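Long-range contacts in sporulation-control protein spo0M (Bacillus subtilis, PDB 5CL2), which controls the expression of spo0A and is required for cells to pass the morphological stage 0 of sporulation: residues Ala39-Tyr44 with Ser76-Pro81; Ile45-Ser50 with Val106-Asp111; Pro98-Lys103 with Ile126-His131; Asp183-Ile188 with Phe200-Arg205. One frame throughout, in Å; residues are numbered along the deposited sequence.

Contact 1. Residues Ala39-Tyr44 with Ser76-Pro81; sequences AQDIRY and SFTIQP
Ser76 enters the pairing backbone first: its CA approaches Ile42 O at 3.0 Å in a CA-H...O contact. Phe77 follows as the antiparallel hydrogen-bonded partner of Ile42, its N donating to Ile42 O and its O accepting from Ile42 N, both at 2.9 Å. With CG lodged between the backbone N and the carbonyl carbon (chi1 70°), the ring swings back beside Ile42, which lies alongside and covers one face. Ile42 CB sits over that face, 4.2 Å from the ring centroid, in a CH-pi contact, while CG2 and CD1 reach the rim atoms CE1 and CZ. A serine in place of Phe77 would probably leave Ile42 CB and CD1 without the ring they lie against. On the reverse face of the sheet Thr78 and Asp41, a non-hydrogen-bonded pair, point the same way side by side. Ile79 exchanges two backbone bonds with Gln40, and its CG2 meets Ile42 CD1 at 3.5 Å, giving an apolar cluster of Ile42, Phe77 and Ile79. Gln80 and Pro81 leave the strand, Pro81 CD resting 3.8 Å from Ala39 CB. The pair closes the open end of the long hairpin of strands 40-57 and 60-79 in the arrestin-like beta domain. Strand 106-114 flanks strand 40-57 on its other edge, where Arg43 forms a salt bridge with Asp113. From the second sheet, His85 and Phe87 of strand 84-92 meet the Phe77 ring.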
loop_
_atom_site.group_PDB
_atom_site.type_symbol
_atom_site.label_atom_id
_atom_site.label_comp_id
_atom_site.label_asym_id
_atom_site.label_seq_id
_atom_site.Cartn_x
_atom_site.Cartn_y
_atom_site.Cartn_z
ATOM N N ALA A 39 0.972 10.547 -41.755
ATOM C CA ALA A 39 1.713 9.559 -40.986
ATOM C C ALA A 39 2.071 10.169 -39.638
ATOM O O ALA A 39 2.350 11.366 -39.532
ATOM C CB ALA A 39 2.953 9.111 -41.721
ATOM N N GLN A 40 1.976 9.394 -38.571
ATOM C CA GLN A 40 2.355 9.974 -37.287
ATOM C C GLN A 40 3.280 9.097 -36.479
ATOM O O GLN A 40 3.321 7.872 -36.650
ATOM C CB GLN A 40 1.120 10.341 -36.472
ATOM C CG GLN A 40 0.149 11.256 -37.192
ATOM C CD GLN A 40 -0.989 11.705 -36.306
ATOM O OE1 GLN A 40 -1.880 10.919 -35.999
ATOM N NE2 GLN A 40 -0.972 12.973 -35.893
ATOM N N ASP A 41 4.031 9.759 -35.604
ATOM C CA ASP A 41 4.964 9.105 -34.703
ATOM C C ASP A 41 4.303 8.940 -33.357
ATOM O O ASP A 41 3.997 9.924 -32.688
ATOM C CB ASP A 41 6.248 9.914 -34.559
ATOM C CG ASP A 41 7.110 9.876 -35.809
ATOM O OD1 ASP A 41 7.138 8.833 -36.516
ATOM O OD2 ASP A 41 7.754 10.908 -36.082
ATOM N N ILE A 42 4.074 7.691 -32.979
ATOM C CA ILE A 42 3.468 7.353 -31.712
ATOM C C ILE A 42 4.531 7.020 -30.649
ATOM O O ILE A 42 5.346 6.124 -30.842
ATOM C CB ILE A 42 2.488 6.196 -31.905
ATOM C CG1 ILE A 42 1.251 6.745 -32.647
ATOM C CG2 ILE A 42 2.138 5.559 -30.524
ATOM C CD1 ILE A 42 0.457 5.733 -33.439
ATOM N N ARG A 43 4.521 7.744 -29.532
ATOM C CA ARG A 43 5.550 7.544 -28.492
ATOM C C ARG A 43 5.300 6.277 -27.670
ATOM O O ARG A 43 6.222 5.511 -27.424
ATOM C CB ARG A 43 5.630 8.785 -27.603
ATOM C CG ARG A 43 6.101 10.005 -28.416
ATOM C CD ARG A 43 6.568 11.173 -27.584
ATOM N NE ARG A 43 5.640 11.471 -26.497
ATOM C CZ ARG A 43 5.975 12.132 -25.393
ATOM N NH1 ARG A 43 7.222 12.566 -25.237
ATOM N NH2 ARG A 43 5.060 12.370 -24.455
ATOM N N TYR A 44 4.047 5.984 -27.355
ATOM C CA TYR A 44 3.741 4.797 -26.578
ATOM C C TYR A 44 2.238 4.618 -26.493
ATOM O O TYR A 44 1.490 5.556 -26.725
ATOM C CB TYR A 44 4.336 4.906 -25.132
ATOM C CG TYR A 44 3.733 6.041 -24.323
ATOM C CD1 TYR A 44 2.495 5.889 -23.695
ATOM C CD2 TYR A 44 4.390 7.270 -24.186
ATOM C CE1 TYR A 44 1.923 6.918 -22.963
ATOM C CE2 TYR A 44 3.814 8.323 -23.440
ATOM C CZ TYR A 44 2.578 8.127 -22.835
ATOM O OH TYR A 44 1.954 9.131 -22.102
ATOM N N SER A 76 7.353 3.254 -28.812
ATOM C CA SER A 76 7.311 4.080 -29.993
ATOM C C SER A 76 7.294 3.319 -31.344
ATOM O O SER A 76 7.919 2.263 -31.489
ATOM C CB SER A 76 8.490 5.053 -29.925
ATOM O OG SER A 76 9.709 4.367 -30.128
ATOM N N PHE A 77 6.484 3.826 -32.278
ATOM C CA PHE A 77 6.458 3.344 -33.663
ATOM C C PHE A 77 5.827 4.407 -34.559
ATOM O O PHE A 77 5.121 5.278 -34.079
ATOM C CB PHE A 77 5.689 2.019 -33.785
ATOM C CG PHE A 77 4.190 2.146 -33.567
ATOM C CD1 PHE A 77 3.652 2.143 -32.272
ATOM C CD2 PHE A 77 3.320 2.211 -34.650
ATOM C CE1 PHE A 77 2.278 2.239 -32.064
ATOM C CE2 PHE A 77 1.947 2.314 -34.450
ATOM C CZ PHE A 77 1.425 2.329 -33.140
ATOM N N THR A 78 6.072 4.340 -35.858
ATOM C CA THR A 78 5.408 5.256 -36.783
ATOM C C THR A 78 4.273 4.535 -37.488
ATOM O O THR A 78 4.417 3.388 -37.918
ATOM C CB THR A 78 6.389 5.843 -37.792
ATOM O OG1 THR A 78 7.364 6.604 -37.078
ATOM C CG2 THR A 78 5.685 6.790 -38.736
ATOM N N ILE A 79 3.123 5.191 -37.543
ATOM C CA ILE A 79 1.969 4.596 -38.175
ATOM C C ILE A 79 1.719 5.360 -39.462
ATOM O O ILE A 79 1.690 6.613 -39.459
ATOM C CB ILE A 79 0.726 4.597 -37.233
ATOM C CG1 ILE A 79 -0.369 3.684 -37.782
ATOM C CG2 ILE A 79 0.241 6.015 -36.927
ATOM C CD1 ILE A 79 -1.445 3.401 -36.817
ATOM N N GLN A 80 1.533 4.617 -40.560
ATOM C CA GLN A 80 1.329 5.251 -41.863
ATOM C C GLN A 80 -0.152 5.489 -42.057
ATOM O O GLN A 80 -0.971 4.919 -41.320
ATOM C CB GLN A 80 1.865 4.371 -43.021
ATOM C CG GLN A 80 3.324 3.994 -42.930
ATOM C CD GLN A 80 4.215 5.212 -42.918
ATOM O OE1 GLN A 80 4.044 6.132 -43.725
ATOM N NE2 GLN A 80 5.140 5.257 -41.962
ATOM N N PRO A 81 -0.503 6.356 -43.033
ATOM C CA PRO A 81 -1.907 6.742 -43.191
ATOM C C PRO A 81 -2.839 5.558 -43.395
ATOM O O PRO A 81 -2.576 4.711 -44.249
ATOM C CB PRO A 81 -1.898 7.667 -44.404
ATOM C CG PRO A 81 -0.489 8.009 -44.659
ATOM C CD PRO A 81 0.402 7.263 -43.760
#

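Contact 2. Residues Ile45-Ser50 with Val106-Asp111; sequences IDLQLS and VAVVTD
Leu47 and Thr110 lie side by side as a non-hydrogen-bonded antiparallel pair, with Leu47 CD2 only 3.1 Å from Thr110 OG1. Its other methyl, CD1, leans over Val108 CG1 at 4.0 Å. Leu49, with CG anti to the backbone N (chi1 -168°), slants across the strand so that one methyl, CD1, fits between Val108 CG2 and Val106 CG1, 3.7 Å from each. Ile45 CG2 adds to this apolar face by meeting Thr110 CG2. Six backbone bonds hold the register, two in each of the hydrogen-bonded pairs Asp46-Asp111, Gln48-Val109 and Ser50-Ala107; the Val109 N to Gln48 O bond is 2.7 Å long and nearly straight at 170°. These are central strands of one sheet of the arrestin-like beta-sandwich, and the apolar face looks toward the second sheet, where Phe87 and Phe89 pack on Ile45 and Leu47. The other face is more polar: Asp46 and Asp111 lie near each other with carboxylate oxygens OD2 4.6 Å apart, a pairing probably eased by the salt bridge from Arg72 to Asp46 and the hydrogen bond between Tyr44 OH and Asp111. Farther out, Thr110 OG1 hydrogen-bonds to Thr14, which joins Asp122 and Asp124 at the sodium ion, about 6 Å from the Thr110 side chain.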
loop_
_atom_site.group_PDB
_atom_site.type_symbol
_atom_site.label_atom_id
_atom_site.label_comp_id
_atom_site.label_asym_id
_atom_site.label_seq_id
_atom_site.Cartn_x
_atom_site.Cartn_y
_atom_site.Cartn_z
ATOM N N ILE A 45 1.810 3.416 -26.111
ATOM C CA ILE A 45 0.432 3.171 -25.722
ATOM C C ILE A 45 0.413 2.578 -24.300
ATOM O O ILE A 45 0.967 1.483 -24.061
ATOM C CB ILE A 45 -0.283 2.207 -26.688
ATOM C CG1 ILE A 45 -0.210 2.717 -28.135
ATOM C CG2 ILE A 45 -1.740 1.968 -26.249
ATOM C CD1 ILE A 45 -0.795 1.736 -29.119
ATOM N N ASP A 46 -0.224 3.317 -23.386
ATOM C CA ASP A 46 -0.408 2.927 -21.980
ATOM C C ASP A 46 -1.866 2.587 -21.736
ATOM O O ASP A 46 -2.767 3.134 -22.395
ATOM C CB ASP A 46 0.008 4.050 -21.002
ATOM C CG ASP A 46 1.531 4.170 -20.830
ATOM O OD1 ASP A 46 2.277 3.282 -21.299
ATOM O OD2 ASP A 46 1.988 5.200 -20.279
ATOM N N LEU A 47 -2.078 1.659 -20.808
ATOM C CA LEU A 47 -3.390 1.339 -20.261
ATOM C C LEU A 47 -3.400 1.747 -18.792
ATOM O O LEU A 47 -2.393 1.580 -18.095
ATOM C CB LEU A 47 -3.681 -0.158 -20.344
ATOM C CG LEU A 47 -4.222 -0.703 -21.663
ATOM C CD1 LEU A 47 -5.053 -1.945 -21.412
ATOM C CD2 LEU A 47 -4.951 0.355 -22.484
ATOM N N GLN A 48 -4.533 2.260 -18.322
ATOM C CA GLN A 48 -4.688 2.614 -16.912
ATOM C C GLN A 48 -5.990 2.084 -16.377
ATOM O O GLN A 48 -7.042 2.285 -16.984
ATOM C CB GLN A 48 -4.672 4.121 -16.680
ATOM C CG GLN A 48 -3.691 4.887 -17.509
ATOM C CD GLN A 48 -2.948 5.909 -16.671
ATOM O OE1 GLN A 48 -3.536 6.562 -15.797
ATOM N NE2 GLN A 48 -1.639 6.041 -16.919
ATOM N N LEU A 49 -5.915 1.470 -15.200
ATOM C CA LEU A 49 -7.102 1.050 -14.464
ATOM C C LEU A 49 -7.349 2.138 -13.421
ATOM O O LEU A 49 -6.450 2.512 -12.684
ATOM C CB LEU A 49 -6.898 -0.326 -13.826
ATOM C CG LEU A 49 -8.116 -1.059 -13.254
ATOM C CD1 LEU A 49 -9.001 -1.659 -14.359
ATOM C CD2 LEU A 49 -7.684 -2.124 -12.263
ATOM N N SER A 50 -8.550 2.697 -13.404
ATOM C CA SER A 50 -8.803 3.795 -12.492
ATOM C C SER A 50 -10.197 3.790 -11.905
ATOM O O SER A 50 -11.114 3.116 -12.383
ATOM C CB SER A 50 -8.581 5.132 -13.170
ATOM O OG SER A 50 -9.525 5.284 -14.200
ATOM N N VAL A 106 -15.189 1.569 -12.161
ATOM C CA VAL A 106 -13.831 1.180 -12.521
ATOM C C VAL A 106 -13.715 1.202 -14.041
ATOM O O VAL A 106 -14.509 0.581 -14.753
ATOM C CB VAL A 106 -13.469 -0.217 -12.024
ATOM C CG1 VAL A 106 -12.100 -0.612 -12.552
ATOM C CG2 VAL A 106 -13.495 -0.265 -10.509
ATOM N N ALA A 107 -12.732 1.934 -14.536
ATOM C CA ALA A 107 -12.555 2.082 -15.956
ATOM C C ALA A 107 -11.142 1.693 -16.392
ATOM O O ALA A 107 -10.180 1.952 -15.679
ATOM C CB ALA A 107 -12.876 3.518 -16.370
ATOM N N VAL A 108 -11.046 1.067 -17.562
ATOM C CA VAL A 108 -9.787 0.880 -18.290
ATOM C C VAL A 108 -9.620 2.015 -19.304
ATOM O O VAL A 108 -10.455 2.222 -20.174
ATOM C CB VAL A 108 -9.737 -0.478 -19.006
ATOM C CG1 VAL A 108 -8.519 -0.565 -19.891
ATOM C CG2 VAL A 108 -9.774 -1.624 -17.973
ATOM N N VAL A 109 -8.571 2.799 -19.133
ATOM C CA VAL A 109 -8.324 3.960 -19.964
ATOM C C VAL A 109 -7.103 3.727 -20.828
ATOM O O VAL A 109 -6.046 3.367 -20.329
ATOM C CB VAL A 109 -8.109 5.214 -19.107
ATOM C CG1 VAL A 109 -7.700 6.398 -19.956
ATOM C CG2 VAL A 109 -9.358 5.519 -18.277
ATOM N N THR A 110 -7.272 3.914 -22.132
ATOM C CA THR A 110 -6.191 3.799 -23.085
ATOM C C THR A 110 -5.667 5.190 -23.373
ATOM O O THR A 110 -6.432 6.099 -23.681
ATOM C CB THR A 110 -6.654 3.122 -24.383
ATOM O OG1 THR A 110 -7.172 1.819 -24.080
ATOM C CG2 THR A 110 -5.488 2.987 -25.382
ATOM N N ASP A 111 -4.361 5.347 -23.217
ATOM C CA ASP A 111 -3.648 6.576 -23.535
ATOM C C ASP A 111 -2.674 6.315 -24.696
ATOM O O ASP A 111 -1.667 5.631 -24.530
ATOM C CB ASP A 111 -2.920 7.071 -22.264
ATOM C CG ASP A 111 -2.009 8.264 -22.509
ATOM O OD1 ASP A 111 -2.277 9.086 -23.426
ATOM O OD2 ASP A 111 -1.034 8.402 -21.736
#

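Contact 3. Residues Pro98-Lys103 with Ile126-His131; sequences PITVGK and IFVEAH
Thr100 grips Val128 through two hydrogen bonds. Its N donates to Val128 O at 2.7 Å with an N-H...O angle of 166°, arriving in the carbonyl plane on a lone pair. The second bond, from Val128 N to Thr100 OG1, is weak at 3.2 Å. Because OG1 stands beside its own backbone N (chi1 -72°), the threonine can answer both the N and the O of Val128, so its hydroxyl stands in where a strand partner would offer a carbonyl. One CA-H...O contact supports them, Ile99 CA lying 3.3 Å from the same Val128 O. Van der Waals contacts come from three side chains. Ile99 runs CG1 and CD1 along Ala130, with CD1 in apolar contact at 3.7 Å from Ala130 CB, while its CG2 branch turns to Val128 O. Val128 points its CB and CG1 at the backbone of Pro98, CG1 being 3.2 Å from Pro98 O. Thr100 CG2 touches the edge of the Phe127 ring, near the ring plane, at CD1. A glycine in place of Ile99 would probably open a gap beside Ala130 CB and lose the contact of CG2 with Val128 O. The start of the 98-103 loop, Pro98 to Thr100, lies along the end of strand 120-128 between the two halves of the molecule: Val106 of strand 106-114 packs on Thr100 and Val128, while on strand 165-173 Gln167 accepts from Ile99 N and Phe169 meets the Ile99 side chain, Pro98 lies on Phe165 and Cys153, and the chain past His131 enters helix 132-143.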
loop_
_atom_site.group_PDB
_atom_site.type_symbol
_atom_site.label_atom_id
_atom_site.label_comp_id
_atom_site.label_asym_id
_atom_site.label_seq_id
_atom_site.Cartn_x
_atom_site.Cartn_y
_atom_site.Cartn_z
ATOM N N PRO A 98 -11.615 -1.968 -6.360
ATOM C CA PRO A 98 -12.920 -1.913 -5.696
ATOM C C PRO A 98 -13.960 -2.679 -6.492
ATOM O O PRO A 98 -13.807 -2.863 -7.707
ATOM C CB PRO A 98 -13.272 -0.426 -5.710
ATOM C CG PRO A 98 -12.084 0.277 -6.317
ATOM C CD PRO A 98 -11.340 -0.727 -7.094
ATOM N N ILE A 99 -15.001 -3.122 -5.800
ATOM C CA ILE A 99 -16.126 -3.837 -6.387
ATOM C C ILE A 99 -17.059 -2.820 -7.028
ATOM O O ILE A 99 -17.298 -1.756 -6.448
ATOM C CB ILE A 99 -16.872 -4.666 -5.305
ATOM C CG1 ILE A 99 -16.017 -5.853 -4.867
ATOM C CG2 ILE A 99 -18.238 -5.134 -5.785
ATOM C CD1 ILE A 99 -16.366 -6.364 -3.463
ATOM N N THR A 100 -17.593 -3.130 -8.211
ATOM C CA THR A 100 -18.446 -2.156 -8.871
ATOM C C THR A 100 -19.859 -2.402 -8.392
ATOM O O THR A 100 -20.567 -3.286 -8.884
ATOM C CB THR A 100 -18.388 -2.286 -10.409
ATOM O OG1 THR A 100 -17.124 -1.813 -10.885
ATOM C CG2 THR A 100 -19.480 -1.462 -11.048
ATOM N N VAL A 101 -20.270 -1.556 -7.456
ATOM C CA VAL A 101 -21.582 -1.618 -6.840
ATOM C C VAL A 101 -21.766 -0.236 -6.243
ATOM O O VAL A 101 -20.775 0.462 -5.993
ATOM C CB VAL A 101 -21.691 -2.724 -5.783
ATOM C CG1 VAL A 101 -20.904 -2.358 -4.533
ATOM C CG2 VAL A 101 -23.141 -2.970 -5.423
ATOM N N GLY A 102 -23.013 0.163 -6.015
ATOM C CA GLY A 102 -23.293 1.507 -5.553
ATOM C C GLY A 102 -22.835 2.567 -6.542
ATOM O O GLY A 102 -23.203 2.556 -7.727
ATOM N N LYS A 103 -22.037 3.502 -6.047
ATOM C CA LYS A 103 -21.576 4.621 -6.854
ATOM C C LYS A 103 -20.194 4.385 -7.526
ATOM O O LYS A 103 -19.730 5.200 -8.332
ATOM C CB LYS A 103 -21.555 5.878 -5.977
ATOM C CG LYS A 103 -22.699 6.848 -6.282
ATOM C CD LYS A 103 -22.605 8.099 -5.421
ATOM C CE LYS A 103 -23.338 9.282 -6.061
ATOM N NZ LYS A 103 -24.680 8.932 -6.584
ATOM N N ILE A 126 -15.300 -1.361 -16.763
ATOM C CA ILE A 126 -15.443 -2.760 -16.390
ATOM C C ILE A 126 -16.239 -2.928 -15.104
ATOM O O ILE A 126 -16.251 -2.060 -14.221
ATOM C CB ILE A 126 -14.080 -3.455 -16.249
ATOM C CG1 ILE A 126 -13.236 -2.816 -15.160
ATOM C CG2 ILE A 126 -13.318 -3.367 -17.539
ATOM C CD1 ILE A 126 -12.086 -3.709 -14.715
ATOM N N PHE A 127 -16.992 -4.014 -15.040
ATOM C CA PHE A 127 -17.713 -4.302 -13.825
ATOM C C PHE A 127 -16.797 -5.213 -13.027
ATOM O O PHE A 127 -16.315 -6.225 -13.548
ATOM C CB PHE A 127 -19.074 -4.940 -14.116
ATOM C CG PHE A 127 -19.987 -4.059 -14.942
ATOM C CD1 PHE A 127 -20.699 -3.024 -14.355
ATOM C CD2 PHE A 127 -20.131 -4.270 -16.307
ATOM C CE1 PHE A 127 -21.524 -2.213 -15.111
ATOM C CE2 PHE A 127 -20.962 -3.463 -17.071
ATOM C CZ PHE A 127 -21.662 -2.435 -16.471
ATOM N N VAL A 128 -16.529 -4.831 -11.778
ATOM C CA VAL A 128 -15.681 -5.629 -10.896
ATOM C C VAL A 128 -16.526 -6.314 -9.844
ATOM O O VAL A 128 -17.085 -5.662 -8.963
ATOM C CB VAL A 128 -14.625 -4.778 -10.205
ATOM C CG1 VAL A 128 -13.825 -5.635 -9.242
ATOM C CG2 VAL A 128 -13.730 -4.103 -11.245
ATOM N N GLU A 129 -16.625 -7.634 -9.941
ATOM C CA GLU A 129 -17.482 -8.393 -9.041
ATOM C C GLU A 129 -16.863 -8.662 -7.687
ATOM O O GLU A 129 -15.645 -8.694 -7.556
ATOM C CB GLU A 129 -17.871 -9.719 -9.676
ATOM C CG GLU A 129 -18.740 -9.580 -10.901
ATOM C CD GLU A 129 -19.103 -10.926 -11.462
ATOM O OE1 GLU A 129 -18.175 -11.688 -11.822
ATOM O OE2 GLU A 129 -20.313 -11.224 -11.532
ATOM N N ALA A 130 -17.711 -8.855 -6.680
ATOM C CA ALA A 130 -17.212 -9.286 -5.387
ATOM C C ALA A 130 -16.531 -10.638 -5.501
ATOM O O ALA A 130 -17.087 -11.593 -6.028
ATOM C CB ALA A 130 -18.340 -9.348 -4.361
ATOM N N HIS A 131 -15.313 -10.699 -4.997
ATOM C CA HIS A 131 -14.596 -11.944 -4.872
ATOM C C HIS A 131 -15.410 -12.835 -3.934
ATOM O O HIS A 131 -16.007 -12.344 -2.973
ATOM C CB HIS A 131 -13.188 -11.650 -4.343
ATOM C CG HIS A 131 -12.335 -12.852 -4.111
ATOM N ND1 HIS A 131 -12.522 -13.700 -3.036
ATOM C CD2 HIS A 131 -11.243 -13.314 -4.762
ATOM C CE1 HIS A 131 -11.606 -14.648 -3.061
ATOM N NE2 HIS A 131 -10.815 -14.437 -4.101
#

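Contact 4. Residues Asp183-Ile188 with Phe200-Arg205; sequences DELELI and FEVDRR
Asp203 OD1 is gripped by two backbone N-H groups at the start of segment 183-188: Asp183 N at 2.7 Å, met on the syn lone pair, and more weakly Glu184 N at 3.5 Å. This carboxylate closes the open end of a beta hairpin, strands 185-191 and 195-202, within the five-stranded antiparallel sheet of the C-terminal half. Just past the strand Asp203 takes a positive phi of 60°, while its N still donates to Glu184 O in an almost straight bond of 2.8 Å (177°). Glu186 and Glu201 exchange backbone bonds farther along. Glu184 and Glu186 then receive the turning chain. Glu184, bent at chi2, crosses the Arg205 side chain at about a right angle, its carboxylate against CB, and OE2 takes a weak bond from Arg205 N, with Ala206 N as a further donor to the same oxygen. Glu186, also folded back at chi2, puts OE1 near Arg204 N for another weak bond, and its OE2 stands over one face of the Arg205 guanidinium, with no N-H aimed at it. Both arginines have salt-bridge partners on strand 165-173: Glu168 for Arg204 and Arg205, and Glu170 for Arg205. Arg204 NH2 also hydrogen-bonds to Gly211 O. This gathering of charges probably balances the buried carboxylates. The opposite face of the sheet is apolar, covered by helix 236-248, whose Leu243, Ile246 and Leu247 pack on Phe200. There Leu187 CD2 approaches the Phe200 ring obliquely, 3.4 Å from its CD2 atom.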
loop_
_atom_site.group_PDB
_atom_site.type_symbol
_atom_site.label_atom_id
_atom_site.label_comp_id
_atom_site.label_asym_id
_atom_site.label_seq_id
_atom_site.Cartn_x
_atom_site.Cartn_y
_atom_site.Cartn_z
ATOM N N ASP A 183 -27.439 2.160 14.291
ATOM C CA ASP A 183 -28.125 2.723 13.135
ATOM C C ASP A 183 -27.547 2.166 11.827
ATOM O O ASP A 183 -28.287 1.860 10.882
ATOM C CB ASP A 183 -28.062 4.233 13.209
ATOM C CG ASP A 183 -28.829 4.753 14.396
ATOM O OD1 ASP A 183 -29.625 3.965 14.953
ATOM O OD2 ASP A 183 -28.637 5.914 14.794
ATOM N N GLU A 184 -26.230 1.991 11.767
ATOM C CA GLU A 184 -25.705 1.216 10.658
ATOM C C GLU A 184 -24.319 0.672 10.937
ATOM O O GLU A 184 -23.601 1.185 11.792
ATOM C CB GLU A 184 -25.735 2.064 9.341
ATOM C CG GLU A 184 -24.757 3.216 9.280
ATOM C CD GLU A 184 -25.172 4.400 10.133
ATOM O OE1 GLU A 184 -26.360 4.749 10.136
ATOM O OE2 GLU A 184 -24.316 4.992 10.823
ATOM N N LEU A 185 -23.964 -0.353 10.159
ATOM C CA LEU A 185 -22.692 -1.048 10.218
ATOM C C LEU A 185 -21.799 -0.733 8.987
ATOM O O LEU A 185 -22.290 -0.639 7.881
ATOM C CB LEU A 185 -22.949 -2.550 10.296
ATOM C CG LEU A 185 -21.734 -3.459 10.197
ATOM C CD1 LEU A 185 -20.876 -3.326 11.442
ATOM C CD2 LEU A 185 -22.186 -4.878 9.951
ATOM N N GLU A 186 -20.498 -0.572 9.194
ATOM C CA GLU A 186 -19.568 -0.297 8.115
ATOM C C GLU A 186 -18.467 -1.332 8.126
ATOM O O GLU A 186 -17.850 -1.558 9.173
ATOM C CB GLU A 186 -18.954 1.099 8.257
ATOM C CG GLU A 186 -19.896 2.261 7.923
ATOM C CD GLU A 186 -20.756 2.695 9.109
ATOM O OE1 GLU A 186 -20.374 2.490 10.292
ATOM O OE2 GLU A 186 -21.821 3.267 8.846
ATOM N N LEU A 187 -18.202 -1.921 6.958
ATOM C CA LEU A 187 -17.145 -2.903 6.764
ATOM C C LEU A 187 -16.177 -2.438 5.686
ATOM O O LEU A 187 -16.572 -1.832 4.675
ATOM C CB LEU A 187 -17.712 -4.277 6.382
ATOM C CG LEU A 187 -18.707 -4.964 7.337
ATOM C CD1 LEU A 187 -18.830 -6.461 7.065
ATOM C CD2 LEU A 187 -18.391 -4.691 8.803
ATOM N N ILE A 188 -14.900 -2.682 5.933
ATOM C CA ILE A 188 -13.885 -2.535 4.911
ATOM C C ILE A 188 -13.211 -3.879 4.694
ATOM O O ILE A 188 -12.755 -4.512 5.650
ATOM C CB ILE A 188 -12.826 -1.493 5.296
ATOM C CG1 ILE A 188 -13.443 -0.108 5.388
ATOM C CG2 ILE A 188 -11.669 -1.479 4.273
ATOM C CD1 ILE A 188 -12.564 0.851 6.174
ATOM N N PHE A 200 -14.287 -3.238 11.068
ATOM C CA PHE A 200 -15.661 -3.055 11.520
ATOM C C PHE A 200 -15.778 -1.697 12.161
ATOM O O PHE A 200 -14.897 -1.274 12.902
ATOM C CB PHE A 200 -16.063 -4.130 12.539
ATOM C CG PHE A 200 -16.075 -5.526 11.988
ATOM C CD1 PHE A 200 -14.887 -6.229 11.814
ATOM C CD2 PHE A 200 -17.267 -6.155 11.690
ATOM C CE1 PHE A 200 -14.894 -7.516 11.329
ATOM C CE2 PHE A 200 -17.277 -7.448 11.203
ATOM C CZ PHE A 200 -16.082 -8.128 11.019
ATOM N N GLU A 201 -16.871 -1.011 11.889
ATOM C CA GLU A 201 -17.144 0.225 12.594
ATOM C C GLU A 201 -18.678 0.363 12.638
ATOM O O GLU A 201 -19.370 -0.292 11.860
ATOM C CB GLU A 201 -16.390 1.369 11.902
ATOM C CG GLU A 201 -16.513 2.761 12.466
ATOM C CD GLU A 201 -15.913 2.972 13.835
ATOM O OE1 GLU A 201 -14.678 2.967 14.000
ATOM O OE2 GLU A 201 -16.713 3.204 14.741
ATOM N N VAL A 202 -19.224 1.123 13.590
ATOM C CA VAL A 202 -20.670 1.289 13.646
ATOM C C VAL A 202 -21.011 2.761 13.747
ATOM O O VAL A 202 -20.204 3.555 14.231
ATOM C CB VAL A 202 -21.325 0.542 14.850
ATOM C CG1 VAL A 202 -20.900 -0.936 14.868
ATOM C CG2 VAL A 202 -20.965 1.213 16.148
ATOM N N ASP A 203 -22.192 3.116 13.242
ATOM C CA ASP A 203 -22.782 4.443 13.448
ATOM C C ASP A 203 -21.923 5.588 12.906
ATOM O O ASP A 203 -22.009 6.710 13.403
ATOM C CB ASP A 203 -23.068 4.699 14.953
ATOM C CG ASP A 203 -24.214 3.832 15.516
ATOM O OD1 ASP A 203 -25.033 3.306 14.724
ATOM O OD2 ASP A 203 -24.328 3.727 16.769
ATOM N N ARG A 204 -21.154 5.337 11.845
ATOM C CA ARG A 204 -20.387 6.412 11.202
ATOM C C ARG A 204 -21.308 7.476 10.601
ATOM O O ARG A 204 -21.035 8.677 10.734
ATOM C CB ARG A 204 -19.442 5.834 10.137
ATOM C CG ARG A 204 -18.108 5.347 10.740
ATOM C CD ARG A 204 -17.228 4.625 9.716
ATOM N NE ARG A 204 -16.885 5.450 8.555
ATOM C CZ ARG A 204 -15.948 6.390 8.564
ATOM N NH1 ARG A 204 -15.258 6.642 9.670
ATOM N NH2 ARG A 204 -15.704 7.078 7.465
ATOM N N ARG A 205 -22.414 7.061 9.986
ATOM C CA ARG A 205 -23.329 8.051 9.420
ATOM C C ARG A 205 -24.010 8.817 10.526
ATOM O O ARG A 205 -24.110 10.037 10.438
ATOM C CB ARG A 205 -24.419 7.424 8.528
ATOM C CG ARG A 205 -23.911 6.671 7.319
ATOM C CD ARG A 205 -22.681 7.352 6.740
ATOM N NE ARG A 205 -21.808 6.324 6.199
ATOM C CZ ARG A 205 -20.486 6.367 6.272
ATOM N NH1 ARG A 205 -19.869 7.386 6.863
ATOM N NH2 ARG A 205 -19.785 5.377 5.768
#

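From the N terminus, strand 40-57 supplies the first segments of contacts 1 and 2, end to end. Contact 1 closes first, bringing strand 60-79 back along it; contact 2 opens before that closure and ends later on strand 106-114, so the two cross. Contact 3 opens at 98-103 before contact 2 closes and crosses it in turn, returning on strand 120-128; the two touch where Val106 O meets Ile126 N. Together these three join neighbouring strands of one sheet and the loop at its end. Contact 4 follows in series, a short hairpin closure in the other half, its nearest atoms about 9 Å from contact 3 and about 32 Å from contact 1.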